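Local atomic coordinates of DyP (Bjerkandera adusta, PDB entry 3VXJ), a protein that binds heme b and probably acts as a dye-decolorizing peroxidase, using peroxide to oxidise dyes and phenols such as the bound 2,6-dimethoxyphenol. Residues M19-E24 with G124-D129; K23-F28 with V149-G154; S155-D160 with S331-P336. One frame throughout, in Å; residues are numbered along the deposited sequence.

Contact 1 of 3, residues M19-E24 with G124-D129; sequences MKKQKE and GSDQDD
Lys23 and Ser125 pair their backbones in both directions, an antiparallel hydrogen-bonded pair where strand 23-31 begins and strand 119-125 ends. Lys23 N donates to Ser125 O at 2.9 Å, and Ser125 N returns a straighter bond (167°) to Lys23 O. One step on, Glu24 faces Gly124 in a non-hydrogen-bonded pair, where Gly124 CA adds a CA-H...O contact to Lys23 O at 3.5 Å.

Van der Waals packing lies against the backbone of Gly124. Met19 lays its sulfur against the glycine, with SD 3.6 Å from Gly124 N, and a CB on Gly124 would collide with that sulfur. The methylenes of Lys21 pass over the same backbone, CG 3.6 Å from Gly124 C; Met19 and Lys21 also meet Phe66 of strand 65-71, the lysine as a cation-pi partner.

Charged groups line the link between strand 119-125 and helix 128-142. Lys21 bends at chi2 (-70°) and runs past Ser125 to a weak salt bridge, NZ to Asp126 OD1 at 3.3 Å. Lys23 folds likewise at chi2, its CG against Asp126 O, and crosses Asp128 at about a right angle; a water joins its NZ to Asp128 OD2, the two atoms being 4.7 Å apart. Asp126 O, lying in the plane of the Gln127 amide, also accepts from Gln127 NE2 at 2.6 Å, while Ser125 OG bonds to Leu64 O.

Two backbone bonds thus hold the strand ends in register, whereas the lysine-aspartate attractions, one weak and one through water, are likely to add only modest electrostatic support beside the start of helix 128-142.

Contact 2 of 3, residues K23-F28 with V149-G154; sequences KERFVF and VQALSG
The Phe26 ring turns an edge to Leu152 O, which lies in the ring plane 3.5 Å from CD2, and its side chain also meets Phe220, Leu355 and Val357. Phe28 likewise presents CD2 to Gln150 O at its edge, while Leu152 reaches the ring obliquely, CD1 3.9 Å from CE2; Phe112 and Phe220 make edge-to-face contacts with Phe28. In both phenylalanines CG stands beside the backbone N (chi1 -62° and -60°), which brings each ring alongside the carbonyl that its own N-H binds. The third flat group, the guanidinium of Arg25, takes Ser153 OG at its edge: NE donates at 2.8 Å, the oxygen slightly off the plane. A bend at chi3 turns the otherwise extended arginine to this hydroxyl, leaving NH1 for a salt bridge with Asp132 and a hydrogen bond to Thr135 of helix 128-142.

Backbone bonds alternate regularly between the strands. Glu24 pairs with Gly154, Gly154 N donating to Glu24 O at 2.7 Å, and Phe26 pairs with Leu152, Phe26 N reaching Leu152 O at 2.8 Å. At Phe28 the pattern widens: its N-H binds Gln150 O, but its O takes Val149 N at 2.9 Å and only a weak bond from Gln150 N. Val149 CG2 meanwhile packs on Phe28 CB at 4.0 Å.

Val149 and Gln150, both opposite Phe28, form a classic beta bulge. It lies in the antiparallel pairing of strands 23-31 and 146-155, inner and outermost in their four-stranded sheet. Phe26, Phe28 and Leu152 lie on the side that meets the neighbouring sheet, and Arg25 and Ser153 on the side bearing helix 128-142, consistent with the ferredoxin-like alpha+beta fold of DyP-type peroxidases.

Contact 3 of 3, residues S155-D160 with S331-P336; sequences SARPGD and SIPYGP
The meeting of two sheet edges is the setting here: Ser155, at the end of outermost strand 146-155, lies against Pro333 in strand 328-334, an outermost strand of the other four-stranded sheet. Ser155 N donates to Pro333 O at 2.8 Å with an N-H...O angle of 145°, the sole direct hydrogen bond between the segments. Two waters extend the link. One donates to both Ser155 O and Gly335 O, at 2.8 Å from Ser155 O; the other accepts from Gly335 N at 2.9 Å and bonds to Ser155 OG. The serine is therefore held through its N-H, carbonyl and hydroxyl.

Beside the polar link, Ile332 supplies a hydrocarbon flank. With CG1 anti to the backbone N (chi1 -168°) and chi2 extended, its CD1 methyl reaches the Ser155 backbone, 3.8 Å from N, and lies near Ala156 N. Other sides of Ile332 touch Glu24, Phe26 and Leu355. Replacing it by an alanine would remove that methyl arm and would probably leave a gap beside the Ser155 backbone, less apolar shielding for its bond to Pro333 O, and poorer packing between the sheets.

The pyrrolidine ring of Pro333 lies alongside the Ser155 carbonyl, CB 3.7 Å from Ser155 O, and Arg157 CG grazes the same CB at 4.3 Å. The arginine's polar end continues to a salt bridge with Glu337. Tyr334 points away, its hydroxyl bonded to Asp351 and His222.

Pro333 comes within about 8 Å of the heme, side chain to cofactor. The arrangement fits DyP-type peroxidases, in which two ferredoxin-like domains pack sheet against sheet and the heme sits in the C-terminal half.

How the contacts relate
Contacts 1 and 2 both use strand 23-31 and share Lys23 and Glu24: strand 119-125 lies along one edge of it and strand 146-155 along the other, and the centres of the two contacts lie about 11 Å apart. Helix 128-142, entered at the end of contact 1, leads along the chain to strand 146-155. Contact 3 follows in sequence, its first segment continuing directly from Gly154; its centre is about 11 Å from that of contact 1 and 14 Å from that of contact 2. Ala156 N probably bonds to Gln22 O, and Tyr334 CB packs on Ser153 O. The first two contacts supply two of the three strand pairings of the N-terminal sheet, and the third joins it to the sheet of the heme-binding C-terminal half.

Contact 1 of 3, residues M19-E24 with G124-D129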
# COMPACT_ATOMS: atom_id res chain seq x y z
N MET A 19 5.99 8.90 5.32
CA MET A 19 7.32 9.05 5.93
C MET A 19 8.44 9.16 4.89
O MET A 19 9.38 9.93 5.09
CB MET A 19 7.60 7.91 6.90
CG MET A 19 6.77 7.97 8.17
SD MET A 19 7.24 6.68 9.33
CE MET A 19 6.15 7.06 10.70
N LYS A 20 8.32 8.42 3.80
CA LYS A 20 9.33 8.43 2.71
C LYS A 20 10.76 8.24 3.22
O LYS A 20 11.71 8.79 2.67
CB LYS A 20 9.23 9.72 1.87
CG LYS A 20 7.89 9.95 1.20
CD LYS A 20 7.97 11.12 0.23
CE LYS A 20 6.58 11.56 -0.21
NZ LYS A 20 5.80 10.46 -0.85
N LYS A 21 10.91 7.46 4.28
CA LYS A 21 12.22 7.16 4.83
C LYS A 21 12.79 5.89 4.21
O LYS A 21 12.04 4.99 3.82
CB LYS A 21 12.14 7.02 6.36
CG LYS A 21 11.98 8.34 7.10
CD LYS A 21 13.23 9.20 7.04
CE LYS A 21 13.34 10.05 8.29
NZ LYS A 21 14.50 10.98 8.24
N GLN A 22 14.12 5.84 4.12
CA GLN A 22 14.81 4.70 3.51
C GLN A 22 14.61 3.38 4.27
O GLN A 22 14.65 2.31 3.66
CB GLN A 22 16.31 5.00 3.38
CG GLN A 22 16.66 5.99 2.26
CD GLN A 22 16.78 5.33 0.90
OE1 GLN A 22 17.53 4.37 0.73
NE2 GLN A 22 16.04 5.85 -0.08
N LYS A 23 14.40 3.46 5.58
CA LYS A 23 14.20 2.27 6.42
C LYS A 23 12.91 2.44 7.20
O LYS A 23 12.56 3.55 7.59
CB LYS A 23 15.36 2.08 7.40
CG LYS A 23 16.77 2.23 6.82
CD LYS A 23 17.09 1.13 5.81
CE LYS A 23 18.53 1.25 5.35
NZ LYS A 23 18.91 0.22 4.34
N GLU A 24 12.20 1.35 7.44
CA GLU A 24 11.02 1.43 8.29
C GLU A 24 10.86 0.14 9.06
O GLU A 24 11.16 -0.94 8.54
CB GLU A 24 9.77 1.72 7.45
CG GLU A 24 8.53 2.09 8.24
CD GLU A 24 7.34 2.39 7.36
OE1 GLU A 24 7.43 2.23 6.12
OE2 GLU A 24 6.28 2.77 7.91
N GLY A 124 10.06 5.26 11.03
CA GLY A 124 10.73 5.54 9.76
C GLY A 124 12.04 6.25 10.04
O GLY A 124 12.07 7.22 10.79
N SER A 125 13.13 5.75 9.47
CA SER A 125 14.43 6.37 9.70
C SER A 125 15.40 6.09 8.56
O SER A 125 15.05 5.43 7.59
CB SER A 125 15.02 5.94 11.05
OG SER A 125 16.07 6.80 11.43
N ASP A 126 16.62 6.59 8.68
CA ASP A 126 17.58 6.52 7.59
C ASP A 126 18.47 5.28 7.63
O ASP A 126 19.05 4.92 6.60
CB ASP A 126 18.47 7.77 7.62
CG ASP A 126 17.73 9.04 7.22
OD1 ASP A 126 16.64 8.98 6.63
OD2 ASP A 126 18.27 10.13 7.51
N GLN A 127 18.60 4.65 8.80
CA GLN A 127 19.52 3.52 8.99
C GLN A 127 18.92 2.51 9.97
O GLN A 127 18.18 2.88 10.87
CB GLN A 127 20.87 3.99 9.55
CG GLN A 127 21.64 4.98 8.66
CD GLN A 127 22.31 4.33 7.44
OE1 GLN A 127 23.50 4.04 7.46
NE2 GLN A 127 21.54 4.12 6.37
N ASP A 128 19.28 1.24 9.79
CA ASP A 128 18.81 0.18 10.68
C ASP A 128 19.22 0.42 12.14
O ASP A 128 18.43 0.17 13.05
CB ASP A 128 19.30 -1.18 10.20
CG ASP A 128 18.59 -1.64 8.95
OD1 ASP A 128 17.45 -1.19 8.70
OD2 ASP A 128 19.18 -2.46 8.21
N ASP A 129 20.43 0.92 12.37
CA ASP A 129 20.86 1.23 13.73
C ASP A 129 19.95 2.25 14.41
O ASP A 129 19.73 2.17 15.61
CB ASP A 129 22.31 1.74 13.73
CG ASP A 129 23.32 0.65 13.40
OD1 ASP A 129 24.45 1.00 13.02
OD2 ASP A 129 23.00 -0.56 13.52
O HOH W 1 18.52 -2.41 5.61

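Contact 2 of 3, residues K23-F28 with V149-G154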
# COMPACT_ATOMS: atom_id res chain seq x y z
N LYS A 23 14.40 3.46 5.58
CA LYS A 23 14.20 2.27 6.42
C LYS A 23 12.91 2.44 7.20
O LYS A 23 12.56 3.55 7.59
CB LYS A 23 15.36 2.08 7.40
CG LYS A 23 16.77 2.23 6.82
CD LYS A 23 17.09 1.13 5.81
CE LYS A 23 18.53 1.25 5.35
NZ LYS A 23 18.91 0.22 4.34
N GLU A 24 12.20 1.35 7.44
CA GLU A 24 11.02 1.43 8.29
C GLU A 24 10.86 0.14 9.06
O GLU A 24 11.16 -0.94 8.54
CB GLU A 24 9.77 1.72 7.45
CG GLU A 24 8.53 2.09 8.24
CD GLU A 24 7.34 2.39 7.36
OE1 GLU A 24 7.43 2.23 6.12
OE2 GLU A 24 6.28 2.77 7.91
N ARG A 25 10.39 0.26 10.31
CA ARG A 25 10.12 -0.91 11.15
C ARG A 25 8.71 -0.82 11.70
O ARG A 25 8.26 0.24 12.16
CB ARG A 25 11.12 -0.99 12.30
CG ARG A 25 10.94 -2.23 13.18
CD ARG A 25 12.09 -2.40 14.16
NE ARG A 25 13.33 -2.69 13.46
CZ ARG A 25 14.54 -2.63 14.01
NH1 ARG A 25 14.67 -2.27 15.28
NH2 ARG A 25 15.61 -2.92 13.28
N PHE A 26 8.02 -1.95 11.65
CA PHE A 26 6.69 -2.07 12.21
C PHE A 26 6.82 -2.95 13.45
O PHE A 26 7.17 -4.12 13.35
CB PHE A 26 5.76 -2.72 11.18
CG PHE A 26 5.59 -1.92 9.91
CD1 PHE A 26 4.50 -1.07 9.76
CD2 PHE A 26 6.54 -1.99 8.89
CE1 PHE A 26 4.34 -0.32 8.60
CE2 PHE A 26 6.38 -1.23 7.72
CZ PHE A 26 5.29 -0.40 7.58
N VAL A 27 6.60 -2.34 14.61
CA VAL A 27 6.72 -3.05 15.89
C VAL A 27 5.31 -3.37 16.37
O VAL A 27 4.57 -2.49 16.82
CB VAL A 27 7.47 -2.21 16.96
CG1 VAL A 27 7.60 -3.00 18.24
CG2 VAL A 27 8.86 -1.78 16.46
N PHE A 28 4.94 -4.64 16.24
CA PHE A 28 3.62 -5.11 16.62
C PHE A 28 3.65 -5.52 18.08
O PHE A 28 4.58 -6.18 18.52
CB PHE A 28 3.18 -6.28 15.73
CG PHE A 28 3.11 -5.92 14.27
CD1 PHE A 28 1.97 -5.32 13.74
CD2 PHE A 28 4.21 -6.13 13.44
CE1 PHE A 28 1.92 -4.96 12.40
CE2 PHE A 28 4.16 -5.77 12.10
CZ PHE A 28 3.02 -5.18 11.58
N VAL A 149 5.50 -8.47 19.96
CA VAL A 149 5.21 -9.82 19.46
C VAL A 149 5.86 -10.11 18.11
O VAL A 149 6.05 -11.27 17.73
CB VAL A 149 3.68 -10.12 19.43
CG1 VAL A 149 3.11 -10.10 20.85
CG2 VAL A 149 2.93 -9.14 18.53
N GLN A 150 6.20 -9.04 17.38
CA GLN A 150 6.88 -9.16 16.09
C GLN A 150 7.35 -7.79 15.63
O GLN A 150 6.66 -6.80 15.84
CB GLN A 150 5.93 -9.75 15.04
CG GLN A 150 6.47 -9.82 13.61
CD GLN A 150 7.53 -10.88 13.43
OE1 GLN A 150 8.68 -10.69 13.83
NE2 GLN A 150 7.16 -12.00 12.82
N ALA A 151 8.51 -7.75 15.01
CA ALA A 151 8.95 -6.56 14.29
C ALA A 151 9.21 -6.95 12.85
O ALA A 151 9.91 -7.94 12.59
CB ALA A 151 10.19 -5.99 14.93
N LEU A 152 8.65 -6.19 11.92
CA LEU A 152 8.92 -6.39 10.50
C LEU A 152 9.62 -5.14 10.00
O LEU A 152 9.10 -4.03 10.17
CB LEU A 152 7.64 -6.65 9.71
CG LEU A 152 6.86 -7.94 10.01
CD1 LEU A 152 5.58 -8.01 9.19
CD2 LEU A 152 7.70 -9.20 9.77
N SER A 153 10.79 -5.33 9.40
CA SER A 153 11.61 -4.20 8.97
C SER A 153 11.80 -4.22 7.46
O SER A 153 12.01 -5.28 6.86
CB SER A 153 12.97 -4.20 9.66
OG SER A 153 12.81 -4.15 11.07
N GLY A 154 11.71 -3.04 6.87
CA GLY A 154 11.92 -2.88 5.44
C GLY A 154 12.97 -1.83 5.12
O GLY A 154 13.46 -1.09 5.99

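Contact 3 of 3, residues S155-D160 with S331-P336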
# COMPACT_ATOMS: atom_id res chain seq x y z
N SER A 155 13.34 -1.79 3.84
CA SER A 155 14.34 -0.87 3.34
C SER A 155 14.10 -0.61 1.87
O SER A 155 13.78 -1.54 1.10
CB SER A 155 15.74 -1.44 3.55
OG SER A 155 15.84 -2.77 3.05
N ALA A 156 14.25 0.65 1.48
CA ALA A 156 14.33 1.02 0.08
C ALA A 156 15.46 0.26 -0.60
O ALA A 156 16.48 -0.08 0.02
CB ALA A 156 14.52 2.52 -0.09
N ARG A 157 15.26 -0.03 -1.87
CA ARG A 157 16.23 -0.80 -2.63
C ARG A 157 17.40 0.12 -3.01
O ARG A 157 17.26 1.34 -3.03
CB ARG A 157 15.53 -1.46 -3.83
CG ARG A 157 14.55 -2.56 -3.38
CD ARG A 157 13.92 -3.32 -4.54
NE ARG A 157 14.96 -3.92 -5.37
CZ ARG A 157 15.02 -3.84 -6.70
NH1 ARG A 157 14.06 -3.24 -7.38
NH2 ARG A 157 16.05 -4.39 -7.33
N PRO A 158 18.59 -0.46 -3.28
CA PRO A 158 19.78 0.39 -3.45
C PRO A 158 19.96 0.98 -4.85
O PRO A 158 19.36 0.52 -5.82
CB PRO A 158 20.93 -0.57 -3.14
CG PRO A 158 20.41 -1.91 -3.48
CD PRO A 158 18.94 -1.89 -3.16
N GLY A 159 20.81 2.01 -4.93
CA GLY A 159 21.18 2.60 -6.21
C GLY A 159 20.01 3.15 -6.99
O GLY A 159 19.13 3.81 -6.41
N ASP A 160 19.97 2.88 -8.29
CA ASP A 160 18.89 3.37 -9.16
C ASP A 160 17.54 2.67 -8.92
O ASP A 160 16.53 3.02 -9.52
CB ASP A 160 19.28 3.32 -10.64
CG ASP A 160 19.61 1.91 -11.14
OD1 ASP A 160 19.00 0.92 -10.68
OD2 ASP A 160 20.49 1.78 -12.02
N SER A 331 3.86 2.09 1.45
CA SER A 331 4.49 0.78 1.52
C SER A 331 6.01 0.89 1.43
O SER A 331 6.56 1.87 0.91
CB SER A 331 3.99 -0.08 0.37
OG SER A 331 2.56 -0.14 0.40
N ILE A 332 6.69 -0.15 1.91
CA ILE A 332 8.15 -0.22 1.79
C ILE A 332 8.57 -1.65 1.46
O ILE A 332 8.03 -2.60 2.03
CB ILE A 332 8.85 0.32 3.08
CG1 ILE A 332 10.35 0.52 2.83
CG2 ILE A 332 8.58 -0.59 4.29
CD1 ILE A 332 11.08 1.25 3.93
N PRO A 333 9.53 -1.82 0.54
CA PRO A 333 10.04 -3.17 0.29
C PRO A 333 10.78 -3.74 1.49
O PRO A 333 11.23 -2.96 2.36
CB PRO A 333 11.03 -2.96 -0.88
CG PRO A 333 10.55 -1.70 -1.54
CD PRO A 333 10.13 -0.84 -0.39
N TYR A 334 10.96 -5.05 1.53
CA TYR A 334 11.85 -5.66 2.52
C TYR A 334 12.64 -6.78 1.88
O TYR A 334 12.23 -7.36 0.87
CB TYR A 334 11.09 -6.16 3.76
CG TYR A 334 10.40 -7.50 3.58
CD1 TYR A 334 11.08 -8.70 3.82
CD2 TYR A 334 9.06 -7.57 3.19
CE1 TYR A 334 10.46 -9.94 3.65
CE2 TYR A 334 8.43 -8.81 3.02
CZ TYR A 334 9.13 -9.98 3.26
OH TYR A 334 8.45 -11.17 3.08
N GLY A 335 13.77 -7.09 2.51
CA GLY A 335 14.57 -8.24 2.13
C GLY A 335 15.70 -7.89 1.20
O GLY A 335 15.77 -6.77 0.69
N PRO A 336 16.59 -8.86 0.96
CA PRO A 336 17.79 -8.64 0.16
C PRO A 336 17.47 -8.55 -1.33
O PRO A 336 16.41 -8.99 -1.78
CB PRO A 336 18.62 -9.89 0.43
CG PRO A 336 17.60 -10.95 0.72
CD PRO A 336 16.52 -10.24 1.47
O HOH W 2 14.14 -4.31 0.58
O HOH W 3 14.55 -5.27 4.65